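Local coordinates for alginate lyase A1-II' (Sphingomonas sp. A1, PDB 2CWS), which depolymerises alginate, probably by beta-elimination, through the polysaccharide lyase family 7 domain that makes up this chain, at residues A[104-109]-A[204-209]; A[139-144]-A[187-192]. All blocks are in the same frame, centred on the assembly; numbering follows the deposited sequence.

Contact 1: residues A[104-109]-A[204-209]; sequences GKIIVA and NYVQDN. With SO4 (sulfate ion), chain B.
Ile107 and Tyr205 form a hydrogen-bonded pair between antiparallel strands, and their side chains lie side by side on one face of the sheet. Ile107 N donates to Tyr205 O (2.8 Å) and Tyr205 N to Ile107 O (2.9 Å); Ile107 CD1 reaches Tyr205 CD2 at 3.9 Å. Gln207 is the centre of an inverse gamma turn just past the strand. Its N is bonded to Lys105 O (3.0 Å), while the aliphatic part of Lys105 crosses its CB and CG. A bend at chi2 (-62°) folds the glutamine chain back toward Tyr205. There NE2 lies 3.3 Å above the plane of the Tyr205 ring, over its centre, and gives a nearly straight bond of 3.0 Å to Tyr205 O. That oxygen is gripped twice, by Ile107 N and, from above the carbonyl plane, by the amide. A primary amide suits the place: one N-H of NE2 is spent on Tyr205 O, while NE2 sits over the ring. A leucine in place of Gln207 would probably leave Tyr205 O without its second donor and the ring without the nitrogen over one face. On the other face of the sheet, Ile106 pairs with Val206, its CG2 meeting CG1; branched apolar chains suit this buried side, where Ala216 of strand 215-228 packs. With CG anti to its backbone N (chi1 177°), Tyr205 carries its ring out beside Ile107, and its OH donates to O3 of a sulfate (2.7 Å), probably from the crystallisation liquor, and bonds to Ser63 OG. Arg67 and His112 also bind the sulfate, and Arg67 makes a cation-pi contact with the ring. This cluster on a beta-sandwich sheet is consistent with the anion-binding active-site cleft of family 7 lyases, where sulfate may stand in for a substrate carboxylate.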
loop_
_atom_site.group_PDB
_atom_site.type_symbol
_atom_site.label_atom_id
_atom_site.label_comp_id
_atom_site.label_asym_id
_atom_site.label_seq_id
_atom_site.Cartn_x
_atom_site.Cartn_y
_atom_site.Cartn_z
ATOM N N GLY A 104 -3.833 16.469 5.256
ATOM C CA GLY A 104 -5.121 15.788 5.096
ATOM C C GLY A 104 -5.051 14.595 4.179
ATOM O O GLY A 104 -6.110 14.092 3.803
ATOM N N LYS A 105 -3.887 14.060 3.838
ATOM C CA LYS A 105 -3.824 13.005 2.803
ATOM C C LYS A 105 -2.759 11.980 3.166
ATOM O O LYS A 105 -1.614 12.320 3.446
ATOM C CB LYS A 105 -3.523 13.633 1.449
ATOM C CG LYS A 105 -3.487 12.629 0.310
ATOM C CD LYS A 105 -2.998 13.187 -0.995
ATOM C CE LYS A 105 -3.952 14.226 -1.561
ATOM N NZ LYS A 105 -3.468 14.785 -2.888
ATOM N N ILE A 106 -3.159 10.681 3.093
ATOM C CA ILE A 106 -2.202 9.580 3.164
ATOM C C ILE A 106 -2.628 8.543 2.130
ATOM O O ILE A 106 -3.725 8.568 1.610
ATOM C CB ILE A 106 -2.097 8.917 4.558
ATOM C CG1 ILE A 106 -3.384 8.155 4.934
ATOM C CG2 ILE A 106 -1.716 9.938 5.602
ATOM C CD1 ILE A 106 -3.220 7.341 6.238
ATOM N N ILE A 107 -1.672 7.648 1.812
ATOM C CA ILE A 107 -1.924 6.486 0.950
ATOM C C ILE A 107 -1.904 5.266 1.855
ATOM O O ILE A 107 -0.944 5.054 2.615
ATOM C CB ILE A 107 -0.908 6.421 -0.208
ATOM C CG1 ILE A 107 -1.222 7.506 -1.217
ATOM C CG2 ILE A 107 -0.874 5.019 -0.836
ATOM C CD1 ILE A 107 -0.153 7.712 -2.280
ATOM N N VAL A 108 -2.951 4.428 1.753
ATOM C CA VAL A 108 -3.131 3.289 2.658
ATOM C C VAL A 108 -2.960 1.951 1.970
ATOM O O VAL A 108 -2.898 0.929 2.671
ATOM C CB VAL A 108 -4.483 3.351 3.420
ATOM C CG1 VAL A 108 -4.518 4.558 4.345
ATOM C CG2 VAL A 108 -5.643 3.351 2.427
ATOM N N ALA A 109 -2.852 1.907 0.653
ATOM C CA ALA A 109 -2.577 0.678 -0.059
ATOM C C ALA A 109 -2.094 1.020 -1.449
ATOM O O ALA A 109 -2.386 2.111 -1.975
ATOM C CB ALA A 109 -3.830 -0.209 -0.145
ATOM N N ASN A 204 0.844 2.980 5.726
ATOM C CA ASN A 204 0.633 4.419 5.999
ATOM C C ASN A 204 1.755 5.162 5.296
ATOM O O ASN A 204 2.853 5.316 5.818
ATOM C CB ASN A 204 0.667 4.641 7.497
ATOM C CG ASN A 204 0.510 6.070 7.933
ATOM O OD1 ASN A 204 0.678 6.314 9.191
ATOM N ND2 ASN A 204 0.275 6.975 7.061
ATOM N N TYR A 205 1.460 5.698 4.096
ATOM C CA TYR A 205 2.432 6.405 3.280
ATOM C C TYR A 205 1.954 7.867 3.313
ATOM O O TYR A 205 0.938 8.220 2.702
ATOM C CB TYR A 205 2.440 5.795 1.899
ATOM C CG TYR A 205 3.354 6.456 0.869
ATOM C CD1 TYR A 205 4.515 7.131 1.212
ATOM C CD2 TYR A 205 3.020 6.310 -0.469
ATOM C CE1 TYR A 205 5.330 7.667 0.225
ATOM C CE2 TYR A 205 3.817 6.841 -1.468
ATOM C CZ TYR A 205 4.957 7.554 -1.104
ATOM O OH TYR A 205 5.794 8.073 -2.059
ATOM N N VAL A 206 2.651 8.687 4.075
ATOM C CA VAL A 206 2.094 9.981 4.488
ATOM C C VAL A 206 2.346 11.061 3.445
ATOM O O VAL A 206 3.494 11.381 3.178
ATOM C CB VAL A 206 2.764 10.396 5.818
ATOM C CG1 VAL A 206 2.111 11.685 6.347
ATOM C CG2 VAL A 206 2.673 9.281 6.873
ATOM N N GLN A 207 1.249 11.619 2.883
ATOM C CA GLN A 207 1.437 12.616 1.815
ATOM C C GLN A 207 1.534 14.022 2.391
ATOM O O GLN A 207 0.770 14.927 2.118
ATOM C CB GLN A 207 0.316 12.523 0.740
ATOM C CG GLN A 207 0.160 11.069 0.229
ATOM C CD GLN A 207 1.395 10.561 -0.440
ATOM O OE1 GLN A 207 1.843 11.015 -1.502
ATOM N NE2 GLN A 207 2.040 9.548 0.193
ATOM N N ASP A 208 2.536 14.169 3.240
ATOM C CA ASP A 208 2.911 15.438 3.900
ATOM C C ASP A 208 4.338 15.230 4.368
ATOM O O ASP A 208 4.598 14.297 5.112
ATOM C CB ASP A 208 1.990 15.730 5.063
ATOM C CG ASP A 208 2.183 17.065 5.748
ATOM O OD1 ASP A 208 1.168 17.616 6.276
ATOM O OD2 ASP A 208 3.327 17.555 5.732
ATOM N N ASN A 209 5.260 16.074 3.887
ATOM C CA ASN A 209 6.666 15.967 4.346
ATOM C C ASN A 209 7.131 17.261 5.052
ATOM O O ASN A 209 8.310 17.522 5.127
ATOM C CB ASN A 209 7.629 15.630 3.214
ATOM C CG ASN A 209 7.602 16.599 2.099
ATOM O OD1 ASN A 209 8.277 16.299 1.060
ATOM N ND2 ASN A 209 6.962 17.733 2.195
HETATM S S SO4 B . 6.444 5.406 -4.080
HETATM O O1 SO4 B . 5.749 4.265 -3.238
HETATM O O2 SO4 B . 6.836 4.949 -5.396
HETATM O O3 SO4 B . 5.552 6.490 -4.262
HETATM O O4 SO4 B . 7.644 5.851 -3.378
#

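Contact 2: residues A[139-144]-A[187-192]; sequences KQNSDG and VGKDAG
Lys189, the last residue of a short helix, lies across Gln140, and the chain then enters an Asx turn at Asp190, whose OD1 joins it to the loop 139-144. That loop's own shape is held by Lys139, whose NZ bonds to both Asn141 O and Asp143 O. Lys189 bends at chi2 (59°) and crosses the loop obliquely with its methylenes: CG packs against the carbonyl oxygen of Gln140 (3.3 Å), and CE lies near CB of the same residue. A long flexible chain suits such a surface position. Asp190 leaves helical geometry and, with CG anti to its own backbone N (177°), presents its carboxylate to Ser142. OD1 takes the backbone N of Ser142 on its anti lone pair (2.7 Å) and the hydroxyl OG of Ser142 from above the carboxylate plane (2.8 Å), so two donors of one residue grip one oxygen. OD2 accepts from Gly192 N (2.8 Å), which comes from well above the carboxylate plane and closes the Asx turn. At Gly192 a side chain would run into the serine, which explains the glycine: OG of Ser142 lies just 3.4 Å from Gly192 C.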
loop_
_atom_site.group_PDB
_atom_site.type_symbol
_atom_site.label_atom_id
_atom_site.label_comp_id
_atom_site.label_asym_id
_atom_site.label_seq_id
_atom_site.Cartn_x
_atom_site.Cartn_y
_atom_site.Cartn_z
ATOM N N LYS A 139 -2.668 4.669 -12.402
ATOM C CA LYS A 139 -1.829 5.380 -13.336
ATOM C C LYS A 139 -2.154 4.968 -14.756
ATOM O O LYS A 139 -2.424 3.800 -15.023
ATOM C CB LYS A 139 -0.363 5.078 -12.981
ATOM C CG LYS A 139 0.600 6.010 -13.746
ATOM C CD LYS A 139 2.049 5.812 -13.383
ATOM C CE LYS A 139 2.972 6.927 -13.813
ATOM N NZ LYS A 139 2.837 7.304 -15.264
ATOM N N GLN A 140 -2.138 5.926 -15.690
ATOM C CA GLN A 140 -2.452 5.618 -17.075
ATOM C C GLN A 140 -1.336 4.826 -17.771
ATOM O O GLN A 140 -1.587 3.744 -18.309
ATOM C CB GLN A 140 -2.690 6.931 -17.893
ATOM C CG GLN A 140 -4.053 7.552 -17.462
ATOM C CD GLN A 140 -4.325 8.847 -18.178
ATOM O OE1 GLN A 140 -5.462 9.049 -18.657
ATOM N NE2 GLN A 140 -3.344 9.704 -18.334
ATOM N N ASN A 141 -0.107 5.384 -17.742
ATOM C CA ASN A 141 0.964 4.858 -18.563
ATOM C C ASN A 141 2.115 4.325 -17.696
ATOM O O ASN A 141 2.368 4.851 -16.593
ATOM C CB ASN A 141 1.545 5.961 -19.450
ATOM C CG ASN A 141 0.508 6.453 -20.456
ATOM O OD1 ASN A 141 -0.441 5.732 -20.795
ATOM N ND2 ASN A 141 0.779 7.693 -20.832
ATOM N N SER A 142 2.789 3.309 -18.238
ATOM C CA SER A 142 3.842 2.591 -17.505
ATOM C C SER A 142 5.149 3.350 -17.395
ATOM O O SER A 142 6.040 2.865 -16.724
ATOM C CB SER A 142 4.091 1.243 -18.194
ATOM O OG SER A 142 4.628 1.427 -19.504
ATOM N N ASP A 143 5.315 4.481 -18.058
ATOM C CA ASP A 143 6.485 5.298 -18.026
ATOM C C ASP A 143 6.198 6.633 -17.314
ATOM O O ASP A 143 5.270 6.679 -16.474
ATOM C CB ASP A 143 6.979 5.463 -19.459
ATOM C CG ASP A 143 6.043 6.180 -20.390
ATOM O OD1 ASP A 143 6.400 6.359 -21.589
ATOM O OD2 ASP A 143 5.001 6.599 -19.864
ATOM N N GLY A 144 6.950 7.662 -17.666
ATOM C CA GLY A 144 6.783 8.980 -17.095
ATOM C C GLY A 144 5.857 9.909 -17.863
ATOM O O GLY A 144 5.941 11.147 -17.835
ATOM N N VAL A 187 -3.444 -2.366 -18.975
ATOM C CA VAL A 187 -2.734 -2.826 -20.157
ATOM C C VAL A 187 -3.388 -2.305 -21.440
ATOM O O VAL A 187 -2.662 -2.034 -22.417
ATOM C CB VAL A 187 -2.651 -4.374 -20.104
ATOM C CG1 VAL A 187 -2.354 -4.981 -21.446
ATOM C CG2 VAL A 187 -1.626 -4.814 -19.032
ATOM N N GLY A 188 -4.722 -2.156 -21.447
ATOM C CA GLY A 188 -5.380 -1.604 -22.627
ATOM C C GLY A 188 -5.011 -0.154 -22.846
ATOM O O GLY A 188 -5.056 0.332 -24.009
ATOM N N LYS A 189 -4.668 0.594 -21.813
ATOM C CA LYS A 189 -4.196 1.983 -21.975
ATOM C C LYS A 189 -2.777 2.038 -22.490
ATOM O O LYS A 189 -2.492 2.847 -23.386
ATOM C CB LYS A 189 -4.288 2.731 -20.655
ATOM C CG LYS A 189 -3.846 4.179 -20.738
ATOM C CD LYS A 189 -4.627 5.033 -21.719
ATOM C CE LYS A 189 -4.228 6.507 -21.663
ATOM N NZ LYS A 189 -5.160 7.157 -22.728
ATOM N N ASP A 190 -1.905 1.167 -21.974
ATOM C CA ASP A 190 -0.510 1.134 -22.365
ATOM C C ASP A 190 -0.016 -0.281 -22.271
ATOM O O ASP A 190 0.199 -0.836 -21.186
ATOM C CB ASP A 190 0.278 2.060 -21.450
ATOM C CG ASP A 190 1.775 2.042 -21.732
ATOM O OD1 ASP A 190 2.525 2.579 -20.871
ATOM O OD2 ASP A 190 2.187 1.558 -22.785
ATOM N N ALA A 191 0.282 -0.877 -23.448
ATOM C CA ALA A 191 0.795 -2.230 -23.447
ATOM C C ALA A 191 2.161 -2.332 -22.774
ATOM O O ALA A 191 2.603 -3.437 -22.449
ATOM C CB ALA A 191 0.898 -2.788 -24.866
ATOM N N GLY A 192 2.812 -1.182 -22.577
ATOM C CA GLY A 192 4.085 -1.249 -21.816
ATOM C C GLY A 192 3.921 -1.726 -20.405
ATOM O O GLY A 192 4.929 -2.134 -19.800
#

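Overall arrangement
Both contacts belong to the one alginate lyase domain, a beta sandwich of two antiparallel sheets, yet they do different work. Their centres are 24 Å apart, and their nearest atoms about 11 Å. Contact 1 lies within one sheet, joining strand 106-114 to strand 204-206. Contact 2 lies at the surface and links the turn between strands 133-139 and 148-154 of that same sheet to the segment following strand 180-185, an outermost strand of the other. Along the chain the order is 104-109, 139-144, 187-192, 204-209, so contact 2 is nested inside contact 1: the outer pairing builds the sheet that carries the sulfate site, while the inner one joins peripheral connections of the two sheets.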